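Local atomic coordinates of M157 (Murid herpesvirus 1, PDB entry 2NYK), a protein that acts as a viral, MHC class I-like ligand for Ly49 receptors on mouse natural killer cells. Residues Thr192-Thr197 against Phe204-Ser209; Ser40-Arg45 against Ser166-Leu171; Val99-Leu104 against Tyr151-Asn156; Met23-Thr28 against Asp70-Phe75. The protein carries 1 engineered substitution. All blocks are in the same frame, centred on the assembly; numbering follows the deposited sequence.

Contact 1 (Thr192-Thr197 against Phe204-Ser209); sequences TTCVVT and FTVELS
With chi1 at 179°, V196 sends CG1 to the side opposite its own backbone N and leaves CG2 next to that N, and the two methyls find different partners: CG1 the ring of F204, CG2 the side chain of V206. The topology is that of an immunoglobulin-like beta sandwich, as in the alpha3 domain of class I MHC molecules. The strands, 192-197 and 204-208, face each other across its core, running antiparallel with short-segment axes 8.3 Å apart and joined by side-chain packing. At F204 a chi1 of 67° wedges CG between the backbone N and carbonyl carbon, swinging the ring across so that its CE1 lies 3.5 Å from V196 CG1, an oblique approach. V206 CG2 does double duty, lying 3.5 Å from V196 CG2 while also meeting the edge of the F204 ring in its plane. Farther along, L208 brings CD2 to 3.8 Å from C194 CB. The sulfur of C194 is disulfide-bonded to C241, a tie of strand 192-198 to strand 241-245 like the core disulfide of immunoglobulin domains, and strand 241-245 pairs with strand 204-208. Covalent bond and apolar packing thus join the same two layers. V206 CG1 rests beside this bridge, 4.0 Å from C194 SG.

Contact 2 (Ser40-Arg45 against Ser166-Leu171); sequences SVDNGR and STVQKL
V41 and V168 pass alongside each other with their side chains pointing opposite ways, each offering branched carbons to the other. In V168 a chi1 of 175° turns CG1 opposite the backbone N and puts CG2 on the N side, so the two methyls diverge toward two successive residues of the turn. CG2 settles against the branch point of V41, 4.0 Å from its CB and nearly as close to both of its methyls. V41 in turn, with chi1 -61°, holds CG2 between its backbone N and carbonyl carbon; from there that methyl reaches L171, which comes in roughly perpendicular to V41 and sets its CD1 3.7 Å away. The other methyl of V168, CG1, abuts the carboxylate of D42, with OD2 only 3.2 Å from it. The second oxygen, OD1, accepts a hydrogen bond from the backbone N of T22, which ties the carboxylate to the neighbouring strand. D42 and N43 both take left-handed backbone angles in a tight turn closed by the bond from G44 N to V41 O, 3.1 Å. The contact packs the end of platform strand 35-41 beneath helix 157-173 of the MHC class I-like fold. It also borders the immunoglobulin-like domain: N201 hydrogen-bonds to V41 O and S200 to L171 O. Packing here is directed by shape rather than polarity: the valines and leucine make the join between strand and helix, while D42 OD1 and the carbonyls of V41 and L171 find partners outside the two segments.

Contact 3 (Val99-Leu104 against Tyr151-Asn156); sequences VRYACL and YMIKSN
I153 reaches across to C103 and Y101, and the rest of its segment, taken in order, shows how the turn that bears it is held. Y151 comes first; its carbonyl O receives both the backbone N of S155 and S155 OG, the latter at 2.7 Å from above the carbonyl plane. M152 follows, its side chain turned to I71 and F75 of helix 71-90, while its O accepts N156 ND2 at 2.6 Å. At I153 a chi1 of -65° sets CG1 beside the backbone N, and the nearly extended chi2 of 161° carries CD1 out to the strand. That single methyl makes both contacts, 3.6 Å from C103 SG and 4.0 Å from Y101 CD2, meeting the ring obliquely. After K154, S155 and N156 return their side chains to the carbonyls already named. This is helix-on-sheet packing in the MHC class I-like platform: helix 148-154 lies against strand 96-106, whose C103 is disulfide-bonded to C112 of the next strand. A methyl set against both a disulfide sulfur and an aromatic ring implies an apolar contact, while the bonds from S155 and N156 to the Y151 and M152 carbonyls stay within their own segment.

Contact 4 (Met23-Thr28 against Asp70-Phe75); sequences MEFEVT and DIEYVF
F25 and E72 are the closest pair in backbone register, their CA atoms 8.2 Å apart where strand 23-28 passes the first turn of helix 71-90. The larger share of the packing falls to two phenylalanines. F75, with CG opposite its backbone N (chi1 -180°), extends its ring from the helix toward the strand; F25 keeps CG on the N side and rises to meet it, the two side chains roughly perpendicular. CE2 of F75 lies 3.8 Å from F25 CB, and CD2 of F75 is 4.0 Å from F25 CG. The ring centroids stand 5.2 Å apart with planes at 58°, an oblique pairing. Such helix-to-floor packing belongs to the MHC class I-like platform, in which helices lie across one antiparallel sheet. I153 of helix 148-154 touches both phenylalanine side chains, and the F75 ring forms an edge-to-face pair with Y101 of the adjoining strand. E72 joins from the other end of the F25 ring, where its CB sits at the edge, near the ring plane, 4.2 Å from CE1. Its chain then bends at chi2 (86°), and the carboxylate leaves the aromatic pair: OE2 forms a salt bridge with R163 NE and accepts a hydrogen bond from W164 NE1, both of helix 157-173. The buried charge would thereby be balanced by its arginine partner. Within the helix, F75 N bonds to I71 O at 2.8 Å.

Overall arrangement
After the N-terminal helix 9-18, strand 21-30 opens contact 4, which closes the loop to helix 71-90. Contact 2 opens inside that loop, at the end of strand 35-41, and closes only at helix 157-173, so contacts 4 and 2 cross. Contact 3 opens after contact 4 has closed and nests within the long loop of contact 2. Contacts 2, 3 and 4 all reach the same platform sheet, seating three successive helices on it; strand 21-30 pairs with the strands of the other two. Contact 1 follows in series, closing the short connection between strands 192-198 and 204-208 of the immunoglobulin-like domain, its centre about 23 Å from that of contact 2.

Contact 1 (Thr192-Thr197 against Phe204-Ser209)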
loop_
_atom_site.group_PDB
_atom_site.type_symbol
_atom_site.label_atom_id
_atom_site.label_comp_id
_atom_site.label_asym_id
_atom_site.label_seq_id
_atom_site.Cartn_x
_atom_site.Cartn_y
_atom_site.Cartn_z
ATOM N N THR A 192 12.899 6.765 25.957
ATOM C CA THR A 192 13.127 7.412 24.672
ATOM C C THR A 192 12.037 7.005 23.678
ATOM O O THR A 192 11.653 5.828 23.618
ATOM C CB THR A 192 14.505 7.012 24.134
ATOM O OG1 THR A 192 15.504 7.425 25.072
ATOM C CG2 THR A 192 14.790 7.655 22.812
ATOM N N THR A 193 11.535 7.981 22.908
ATOM C CA THR A 193 10.505 7.695 21.908
ATOM C C THR A 193 10.869 8.311 20.568
ATOM O O THR A 193 11.428 9.414 20.500
ATOM C CB THR A 193 9.124 8.239 22.339
ATOM O OG1 THR A 193 8.893 7.909 23.717
ATOM C CG2 THR A 193 8.004 7.621 21.486
ATOM N N CYS A 194 10.543 7.594 19.502
ATOM C CA CYS A 194 10.688 8.133 18.159
ATOM C C CYS A 194 9.427 7.849 17.354
ATOM O O CYS A 194 9.099 6.690 17.098
ATOM C CB CYS A 194 11.921 7.552 17.468
ATOM S SG CYS A 194 12.324 8.445 15.963
ATOM N N VAL A 195 8.709 8.914 17.002
ATOM C CA VAL A 195 7.477 8.819 16.240
ATOM C C VAL A 195 7.732 9.383 14.848
ATOM O O VAL A 195 8.042 10.571 14.695
ATOM C CB VAL A 195 6.313 9.597 16.907
ATOM C CG1 VAL A 195 5.052 9.474 16.076
ATOM C CG2 VAL A 195 6.088 9.131 18.353
ATOM N N VAL A 196 7.611 8.525 13.835
ATOM C CA VAL A 196 7.803 8.944 12.447
ATOM C C VAL A 196 6.476 8.951 11.687
ATOM O O VAL A 196 5.791 7.942 11.660
ATOM C CB VAL A 196 8.850 8.038 11.753
ATOM C CG1 VAL A 196 9.047 8.432 10.289
ATOM C CG2 VAL A 196 10.177 8.118 12.503
ATOM N N THR A 197 6.138 10.101 11.092
ATOM C CA THR A 197 4.910 10.344 10.342
ATOM C C THR A 197 5.192 10.550 8.861
ATOM O O THR A 197 6.068 11.351 8.469
ATOM C CB THR A 197 4.163 11.605 10.898
ATOM O OG1 THR A 197 3.955 11.443 12.305
ATOM C CG2 THR A 197 2.801 11.784 10.221
ATOM N N PHE A 204 8.332 1.822 5.331
ATOM C CA PHE A 204 9.608 2.263 5.915
ATOM C C PHE A 204 9.740 1.682 7.309
ATOM O O PHE A 204 8.739 1.217 7.877
ATOM C CB PHE A 204 9.690 3.807 5.940
ATOM C CG PHE A 204 8.704 4.464 6.873
ATOM C CD1 PHE A 204 9.040 4.710 8.203
ATOM C CD2 PHE A 204 7.426 4.822 6.419
ATOM C CE1 PHE A 204 8.102 5.296 9.075
ATOM C CE2 PHE A 204 6.487 5.418 7.286
ATOM C CZ PHE A 204 6.815 5.665 8.584
ATOM N N THR A 205 10.952 1.694 7.870
ATOM C CA THR A 205 11.153 1.177 9.229
ATOM C C THR A 205 11.832 2.220 10.099
ATOM O O THR A 205 12.528 3.095 9.595
ATOM C CB THR A 205 11.978 -0.148 9.266
ATOM O OG1 THR A 205 13.307 0.109 8.804
ATOM C CG2 THR A 205 11.354 -1.215 8.409
ATOM N N VAL A 206 11.591 2.140 11.405
ATOM C CA VAL A 206 12.152 3.072 12.378
ATOM C C VAL A 206 12.906 2.255 13.431
ATOM O O VAL A 206 12.359 1.288 14.011
ATOM C CB VAL A 206 11.071 3.923 13.058
ATOM C CG1 VAL A 206 11.697 4.974 13.989
ATOM C CG2 VAL A 206 10.221 4.607 12.022
ATOM N N GLU A 207 14.164 2.623 13.643
ATOM C CA GLU A 207 15.036 1.921 14.588
ATOM C C GLU A 207 15.795 2.917 15.454
ATOM O O GLU A 207 16.308 3.922 14.941
ATOM C CB GLU A 207 16.046 1.053 13.836
ATOM C CG GLU A 207 15.406 -0.004 12.950
ATOM C CD GLU A 207 16.381 -0.589 11.946
ATOM O OE1 GLU A 207 17.200 0.181 11.375
ATOM O OE2 GLU A 207 16.313 -1.829 11.716
ATOM N N LEU A 208 15.861 2.627 16.757
ATOM C CA LEU A 208 16.694 3.377 17.713
ATOM C C LEU A 208 18.098 2.795 17.767
ATOM O O LEU A 208 18.298 1.613 17.488
ATOM C CB LEU A 208 16.079 3.364 19.121
ATOM C CG LEU A 208 14.741 4.091 19.324
ATOM C CD1 LEU A 208 14.200 3.910 20.732
ATOM C CD2 LEU A 208 14.827 5.569 18.973
ATOM N N SER A 209 19.074 3.626 18.128
ATOM C CA SER A 209 20.457 3.157 18.291
ATOM C C SER A 209 20.657 2.495 19.661
ATOM O O SER A 209 21.481 2.943 20.467
ATOM C CB SER A 209 21.436 4.316 18.102
ATOM O OG SER A 209 21.213 5.306 19.090
#

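Contact 2 (Ser40-Arg45 against Ser166-Leu171)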
loop_
_atom_site.group_PDB
_atom_site.type_symbol
_atom_site.label_atom_id
_atom_site.label_comp_id
_atom_site.label_asym_id
_atom_site.label_seq_id
_atom_site.Cartn_x
_atom_site.Cartn_y
_atom_site.Cartn_z
ATOM N N SER A 40 -3.643 -0.995 -3.492
ATOM C CA SER A 40 -2.376 -0.416 -3.088
ATOM C C SER A 40 -1.662 -0.086 -4.390
ATOM O O SER A 40 -2.037 -0.606 -5.456
ATOM C CB SER A 40 -1.549 -1.452 -2.311
ATOM O OG SER A 40 -2.384 -2.098 -1.338
ATOM N N VAL A 41 -0.625 0.745 -4.314
ATOM C CA VAL A 41 0.139 1.060 -5.495
ATOM C C VAL A 41 1.589 0.948 -5.117
ATOM O O VAL A 41 1.944 1.191 -3.964
ATOM C CB VAL A 41 -0.130 2.477 -6.049
ATOM C CG1 VAL A 41 -1.610 2.646 -6.442
ATOM C CG2 VAL A 41 0.285 3.534 -5.023
ATOM N N ASP A 42 2.399 0.584 -6.099
ATOM C CA ASP A 42 3.847 0.456 -5.944
ATOM C C ASP A 42 4.267 -0.417 -4.780
ATOM O O ASP A 42 5.241 -0.123 -4.083
ATOM C CB ASP A 42 4.511 1.837 -5.900
ATOM C CG ASP A 42 4.670 2.414 -7.278
ATOM O OD1 ASP A 42 4.561 1.615 -8.229
ATOM O OD2 ASP A 42 4.908 3.629 -7.431
ATOM N N ASN A 43 3.515 -1.498 -4.591
ATOM C CA ASN A 43 3.759 -2.472 -3.513
ATOM C C ASN A 43 3.829 -1.828 -2.108
ATOM O O ASN A 43 4.578 -2.284 -1.238
ATOM C CB ASN A 43 5.001 -3.317 -3.844
ATOM C CG ASN A 43 5.046 -4.627 -3.078
ATOM O OD1 ASN A 43 4.008 -5.270 -2.816
ATOM N ND2 ASN A 43 6.246 -5.031 -2.708
ATOM N N GLY A 44 3.033 -0.773 -1.886
ATOM C CA GLY A 44 3.020 -0.088 -0.589
ATOM C C GLY A 44 1.781 -0.442 0.193
ATOM O O GLY A 44 1.121 -1.425 -0.112
ATOM N N ARG A 45 1.435 0.373 1.186
ATOM C CA ARG A 45 0.231 0.125 1.982
ATOM C C ARG A 45 -0.995 0.459 1.146
ATOM O O ARG A 45 -0.886 1.159 0.149
ATOM C CB ARG A 45 0.217 1.024 3.236
ATOM C CG ARG A 45 1.592 1.294 3.871
ATOM C CD ARG A 45 2.253 0.070 4.516
ATOM N NE ARG A 45 1.418 -0.546 5.558
ATOM C CZ ARG A 45 1.374 -0.201 6.854
ATOM N NH1 ARG A 45 2.116 0.792 7.365
ATOM N NH2 ARG A 45 0.549 -0.870 7.663
ATOM N N SER A 166 -0.955 10.678 -11.470
ATOM C CA SER A 166 -0.696 11.824 -10.606
ATOM C C SER A 166 -0.639 11.415 -9.123
ATOM O O SER A 166 0.226 11.863 -8.394
ATOM C CB SER A 166 -1.775 12.886 -10.827
ATOM O OG SER A 166 -1.632 13.946 -9.896
ATOM N N THR A 167 -1.567 10.565 -8.696
ATOM C CA THR A 167 -1.596 10.058 -7.315
ATOM C C THR A 167 -0.306 9.330 -6.975
ATOM O O THR A 167 0.299 9.588 -5.953
ATOM C CB THR A 167 -2.815 9.128 -7.095
ATOM O OG1 THR A 167 -4.002 9.888 -7.314
ATOM C CG2 THR A 167 -2.828 8.556 -5.658
ATOM N N VAL A 168 0.151 8.463 -7.869
ATOM C CA VAL A 168 1.334 7.657 -7.608
ATOM C C VAL A 168 2.627 8.486 -7.580
ATOM O O VAL A 168 3.522 8.214 -6.795
ATOM C CB VAL A 168 1.462 6.535 -8.652
ATOM C CG1 VAL A 168 2.763 5.771 -8.442
ATOM C CG2 VAL A 168 0.270 5.589 -8.555
ATOM N N GLN A 169 2.732 9.478 -8.455
ATOM C CA GLN A 169 3.881 10.380 -8.455
ATOM C C GLN A 169 3.931 11.168 -7.134
ATOM O O GLN A 169 4.986 11.297 -6.525
ATOM C CB GLN A 169 3.840 11.310 -9.691
ATOM C CG GLN A 169 3.815 10.519 -11.024
ATOM C CD GLN A 169 3.890 11.386 -12.292
ATOM O OE1 GLN A 169 3.004 12.196 -12.566
ATOM N NE2 GLN A 169 4.948 11.185 -13.083
ATOM N N LYS A 170 2.787 11.667 -6.686
ATOM C CA LYS A 170 2.723 12.396 -5.402
ATOM C C LYS A 170 3.113 11.511 -4.221
ATOM O O LYS A 170 3.885 11.925 -3.354
ATOM C CB LYS A 170 1.329 12.946 -5.152
ATOM C CG LYS A 170 0.919 14.052 -6.083
ATOM C CD LYS A 170 -0.362 14.701 -5.574
ATOM C CE LYS A 170 -0.703 15.966 -6.358
ATOM N NZ LYS A 170 -1.201 15.700 -7.737
ATOM N N LEU A 171 2.598 10.281 -4.206
ATOM C CA LEU A 171 2.932 9.323 -3.142
ATOM C C LEU A 171 4.444 9.046 -3.054
ATOM O O LEU A 171 4.987 8.866 -1.974
ATOM C CB LEU A 171 2.130 8.035 -3.336
ATOM C CG LEU A 171 0.639 8.125 -2.958
ATOM C CD1 LEU A 171 -0.090 6.839 -3.310
ATOM C CD2 LEU A 171 0.460 8.447 -1.478
#

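Contact 3 (Val99-Leu104 against Tyr151-Asn156)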
loop_
_atom_site.group_PDB
_atom_site.type_symbol
_atom_site.label_atom_id
_atom_site.label_comp_id
_atom_site.label_asym_id
_atom_site.label_seq_id
_atom_site.Cartn_x
_atom_site.Cartn_y
_atom_site.Cartn_z
ATOM N N VAL A 99 -7.592 -13.417 -2.713
ATOM C CA VAL A 99 -6.976 -13.310 -4.033
ATOM C C VAL A 99 -6.236 -11.979 -4.122
ATOM O O VAL A 99 -6.731 -10.967 -3.627
ATOM C CB VAL A 99 -7.999 -13.486 -5.189
ATOM C CG1 VAL A 99 -9.116 -12.390 -5.146
ATOM C CG2 VAL A 99 -7.307 -13.491 -6.547
ATOM N N ARG A 100 -5.055 -11.990 -4.741
ATOM C CA ARG A 100 -4.263 -10.778 -4.928
ATOM C C ARG A 100 -3.693 -10.677 -6.342
ATOM O O ARG A 100 -2.987 -11.574 -6.782
ATOM C CB ARG A 100 -3.105 -10.753 -3.920
ATOM C CG ARG A 100 -2.231 -9.484 -3.968
ATOM C CD ARG A 100 -1.031 -9.657 -2.987
ATOM N NE ARG A 100 -0.092 -8.525 -3.025
ATOM C CZ ARG A 100 -0.333 -7.313 -2.506
ATOM N NH1 ARG A 100 -1.489 -7.044 -1.909
ATOM N NH2 ARG A 100 0.579 -6.353 -2.591
ATOM N N TYR A 101 -4.000 -9.583 -7.038
ATOM C CA TYR A 101 -3.432 -9.332 -8.361
ATOM C C TYR A 101 -2.383 -8.264 -8.170
ATOM O O TYR A 101 -2.704 -7.134 -7.776
ATOM C CB TYR A 101 -4.488 -8.835 -9.340
ATOM C CG TYR A 101 -5.422 -9.915 -9.870
ATOM C CD1 TYR A 101 -6.365 -10.523 -9.043
ATOM C CD2 TYR A 101 -5.330 -10.342 -11.198
ATOM C CE1 TYR A 101 -7.207 -11.534 -9.520
ATOM C CE2 TYR A 101 -6.179 -11.354 -11.691
ATOM C CZ TYR A 101 -7.102 -11.929 -10.845
ATOM O OH TYR A 101 -7.935 -12.920 -11.320
ATOM N N ALA A 102 -1.135 -8.625 -8.410
ATOM C CA ALA A 102 -0.034 -7.685 -8.287
ATOM C C ALA A 102 0.405 -7.383 -9.716
ATOM O O ALA A 102 1.030 -8.232 -10.397
ATOM C CB ALA A 102 1.087 -8.312 -7.467
ATOM N N CYS A 103 0.050 -6.184 -10.175
ATOM C CA CYS A 103 0.188 -5.826 -11.591
ATOM C C CYS A 103 1.198 -4.704 -11.842
ATOM O O CYS A 103 1.196 -3.687 -11.140
ATOM C CB CYS A 103 -1.174 -5.407 -12.155
ATOM S SG CYS A 103 -2.441 -6.672 -12.013
ATOM N N LEU A 104 2.038 -4.905 -12.851
ATOM C CA LEU A 104 2.982 -3.908 -13.293
ATOM C C LEU A 104 2.446 -3.261 -14.552
ATOM O O LEU A 104 2.150 -3.954 -15.519
ATOM C CB LEU A 104 4.336 -4.563 -13.600
ATOM C CG LEU A 104 5.434 -3.743 -14.298
ATOM C CD1 LEU A 104 5.913 -2.547 -13.464
ATOM C CD2 LEU A 104 6.619 -4.651 -14.645
ATOM N N TYR A 151 -6.826 -10.102 -18.055
ATOM C CA TYR A 151 -7.390 -9.582 -19.308
ATOM C C TYR A 151 -8.157 -8.265 -19.078
ATOM O O TYR A 151 -7.922 -7.293 -19.775
ATOM C CB TYR A 151 -8.280 -10.642 -19.995
ATOM C CG TYR A 151 -9.214 -10.048 -21.033
ATOM C CD1 TYR A 151 -8.751 -9.711 -22.315
ATOM C CD2 TYR A 151 -10.548 -9.787 -20.720
ATOM C CE1 TYR A 151 -9.612 -9.147 -23.272
ATOM C CE2 TYR A 151 -11.411 -9.215 -21.664
ATOM C CZ TYR A 151 -10.939 -8.901 -22.932
ATOM O OH TYR A 151 -11.813 -8.341 -23.848
ATOM N N MET A 152 -9.048 -8.252 -18.085
ATOM C CA MET A 152 -9.821 -7.069 -17.713
ATOM C C MET A 152 -8.938 -5.886 -17.343
ATOM O O MET A 152 -9.200 -4.757 -17.742
ATOM C CB MET A 152 -10.798 -7.384 -16.579
ATOM C CG MET A 152 -11.613 -6.154 -16.092
ATOM S SD MET A 152 -13.029 -6.502 -15.001
ATOM C CE MET A 152 -14.391 -6.502 -16.147
ATOM N N ILE A 153 -7.908 -6.136 -16.542
ATOM C CA ILE A 153 -6.948 -5.093 -16.212
ATOM C C ILE A 153 -6.217 -4.605 -17.482
ATOM O O ILE A 153 -6.147 -3.401 -17.749
ATOM C CB ILE A 153 -5.956 -5.606 -15.134
ATOM C CG1 ILE A 153 -6.714 -5.881 -13.818
ATOM C CG2 ILE A 153 -4.821 -4.581 -14.927
ATOM C CD1 ILE A 153 -5.960 -6.780 -12.908
ATOM N N LYS A 154 -5.682 -5.552 -18.254
ATOM C CA LYS A 154 -4.989 -5.263 -19.503
ATOM C C LYS A 154 -5.846 -4.392 -20.426
ATOM O O LYS A 154 -5.374 -3.385 -20.962
ATOM C CB LYS A 154 -4.608 -6.574 -20.210
ATOM C CG LYS A 154 -4.005 -6.383 -21.613
ATOM C CD LYS A 154 -2.726 -5.538 -21.555
ATOM C CE LYS A 154 -2.272 -5.112 -22.962
ATOM N NZ LYS A 154 -1.676 -6.269 -23.703
ATOM N N SER A 155 -7.113 -4.768 -20.583
ATOM C CA SER A 155 -8.030 -4.056 -21.467
ATOM C C SER A 155 -8.323 -2.619 -21.047
ATOM O O SER A 155 -8.877 -1.857 -21.826
ATOM C CB SER A 155 -9.335 -4.825 -21.577
ATOM O OG SER A 155 -9.072 -6.162 -21.942
ATOM N N ASN A 156 -7.958 -2.262 -19.817
ATOM C CA ASN A 156 -8.290 -0.951 -19.278
ATOM C C ASN A 156 -7.063 -0.203 -18.775
ATOM O O ASN A 156 -7.180 0.726 -17.991
ATOM C CB ASN A 156 -9.338 -1.102 -18.167
ATOM C CG ASN A 156 -10.646 -1.667 -18.690
ATOM O OD1 ASN A 156 -11.397 -0.969 -19.363
ATOM N ND2 ASN A 156 -10.898 -2.952 -18.425
#

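Contact 4 (Met23-Thr28 against Asp70-Phe75)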
loop_
_atom_site.group_PDB
_atom_site.type_symbol
_atom_site.label_atom_id
_atom_site.label_comp_id
_atom_site.label_asym_id
_atom_site.label_seq_id
_atom_site.Cartn_x
_atom_site.Cartn_y
_atom_site.Cartn_z
ATOM N N MET A 23 0.122 -1.767 -9.279
ATOM C CA MET A 23 -1.094 -1.685 -8.511
ATOM C C MET A 23 -1.410 -3.090 -8.032
ATOM O O MET A 23 -1.237 -4.077 -8.789
ATOM C CB MET A 23 -2.238 -1.115 -9.350
ATOM C CG MET A 23 -3.510 -0.796 -8.548
ATOM S SD MET A 23 -4.652 0.385 -9.399
ATOM C CE MET A 23 -3.495 1.309 -10.394
ATOM N N GLU A 24 -1.836 -3.189 -6.771
ATOM C CA GLU A 24 -2.129 -4.485 -6.172
ATOM C C GLU A 24 -3.565 -4.450 -5.751
ATOM O O GLU A 24 -3.963 -3.591 -4.956
ATOM C CB GLU A 24 -1.206 -4.746 -4.982
ATOM C CG GLU A 24 0.344 -4.755 -5.316
ATOM C CD GLU A 24 0.957 -3.368 -5.559
ATOM O OE1 GLU A 24 0.635 -2.402 -4.844
ATOM O OE2 GLU A 24 1.776 -3.230 -6.488
ATOM N N PHE A 25 -4.352 -5.367 -6.296
ATOM C CA PHE A 25 -5.769 -5.476 -5.980
ATOM C C PHE A 25 -5.922 -6.705 -5.123
ATOM O O PHE A 25 -5.453 -7.794 -5.509
ATOM C CB PHE A 25 -6.585 -5.679 -7.267
ATOM C CG PHE A 25 -6.406 -4.610 -8.290
ATOM C CD1 PHE A 25 -7.215 -3.472 -8.272
ATOM C CD2 PHE A 25 -5.434 -4.744 -9.291
ATOM C CE1 PHE A 25 -7.061 -2.478 -9.228
ATOM C CE2 PHE A 25 -5.263 -3.779 -10.244
ATOM C CZ PHE A 25 -6.093 -2.642 -10.240
ATOM N N GLU A 26 -6.550 -6.568 -3.955
ATOM C CA GLU A 26 -6.678 -7.717 -3.081
ATOM C C GLU A 26 -8.091 -7.850 -2.520
ATOM O O GLU A 26 -8.705 -6.860 -2.125
ATOM C CB GLU A 26 -5.661 -7.613 -1.941
ATOM C CG GLU A 26 -5.740 -8.746 -0.921
ATOM C CD GLU A 26 -4.509 -8.774 -0.023
ATOM O OE1 GLU A 26 -4.539 -9.449 1.015
ATOM O OE2 GLU A 26 -3.511 -8.120 -0.349
ATOM N N VAL A 27 -8.604 -9.074 -2.467
ATOM C CA VAL A 27 -9.912 -9.310 -1.886
ATOM C C VAL A 27 -9.837 -10.524 -0.982
ATOM O O VAL A 27 -9.272 -11.553 -1.356
ATOM C CB VAL A 27 -11.021 -9.550 -2.959
ATOM C CG1 VAL A 27 -12.364 -9.826 -2.288
ATOM C CG2 VAL A 27 -11.142 -8.345 -3.883
ATOM N N THR A 28 -10.406 -10.378 0.213
ATOM C CA THR A 28 -10.484 -11.453 1.181
ATOM C C THR A 28 -11.951 -11.689 1.523
ATOM O O THR A 28 -12.703 -10.739 1.764
ATOM C CB THR A 28 -9.689 -11.118 2.457
ATOM O OG1 THR A 28 -8.312 -10.911 2.112
ATOM C CG2 THR A 28 -9.790 -12.247 3.453
ATOM N N ASP A 70 -16.494 2.416 -11.628
ATOM C CA ASP A 70 -15.099 2.525 -12.074
ATOM C C ASP A 70 -14.477 1.120 -12.204
ATOM O O ASP A 70 -14.867 0.203 -11.472
ATOM C CB ASP A 70 -14.279 3.400 -11.102
ATOM C CG ASP A 70 -14.471 4.895 -11.344
ATOM O OD1 ASP A 70 -14.411 5.350 -12.519
ATOM O OD2 ASP A 70 -14.657 5.629 -10.351
ATOM N N ILE A 71 -13.527 0.964 -13.132
ATOM C CA ILE A 71 -12.903 -0.345 -13.397
ATOM C C ILE A 71 -12.322 -0.997 -12.138
ATOM O O ILE A 71 -12.540 -2.179 -11.903
ATOM C CB ILE A 71 -11.806 -0.279 -14.550
ATOM C CG1 ILE A 71 -11.085 -1.618 -14.696
ATOM C CG2 ILE A 71 -10.770 0.784 -14.288
ATOM C CD1 ILE A 71 -11.973 -2.695 -15.275
ATOM N N GLU A 72 -11.620 -0.223 -11.310
ATOM C CA GLU A 72 -11.012 -0.772 -10.083
ATOM C C GLU A 72 -12.049 -1.378 -9.165
ATOM O O GLU A 72 -11.862 -2.489 -8.675
ATOM C CB GLU A 72 -10.205 0.286 -9.318
ATOM C CG GLU A 72 -9.170 1.054 -10.145
ATOM C CD GLU A 72 -9.758 2.264 -10.869
ATOM O OE1 GLU A 72 -10.864 2.165 -11.433
ATOM O OE2 GLU A 72 -9.093 3.311 -10.917
ATOM N N TYR A 73 -13.142 -0.640 -8.944
ATOM C CA TYR A 73 -14.228 -1.085 -8.075
ATOM C C TYR A 73 -14.870 -2.348 -8.616
ATOM O O TYR A 73 -15.084 -3.318 -7.888
ATOM C CB TYR A 73 -15.313 -0.003 -7.910
ATOM C CG TYR A 73 -16.507 -0.549 -7.136
ATOM C CD1 TYR A 73 -16.604 -0.370 -5.762
ATOM C CD2 TYR A 73 -17.500 -1.310 -7.769
ATOM C CE1 TYR A 73 -17.672 -0.907 -5.035
ATOM C CE2 TYR A 73 -18.569 -1.848 -7.047
ATOM C CZ TYR A 73 -18.642 -1.638 -5.679
ATOM O OH TYR A 73 -19.683 -2.169 -4.935
ATOM N N VAL A 74 -15.203 -2.319 -9.901
ATOM C CA VAL A 74 -15.858 -3.449 -10.550
ATOM C C VAL A 74 -14.958 -4.691 -10.555
ATOM O O VAL A 74 -15.441 -5.790 -10.302
ATOM C CB VAL A 74 -16.311 -3.072 -11.991
ATOM C CG1 VAL A 74 -16.750 -4.300 -12.790
ATOM C CG2 VAL A 74 -17.445 -2.030 -11.936
ATOM N N PHE A 75 -13.660 -4.521 -10.832
ATOM C CA PHE A 75 -12.722 -5.649 -10.786
ATOM C C PHE A 75 -12.787 -6.353 -9.425
ATOM O O PHE A 75 -12.929 -7.569 -9.342
ATOM C CB PHE A 75 -11.284 -5.192 -11.074
ATOM C CG PHE A 75 -10.299 -6.312 -11.039
ATOM C CD1 PHE A 75 -10.175 -7.174 -12.125
ATOM C CD2 PHE A 75 -9.538 -6.553 -9.898
ATOM C CE1 PHE A 75 -9.320 -8.245 -12.083
ATOM C CE2 PHE A 75 -8.630 -7.608 -9.874
ATOM C CZ PHE A 75 -8.522 -8.448 -10.953
#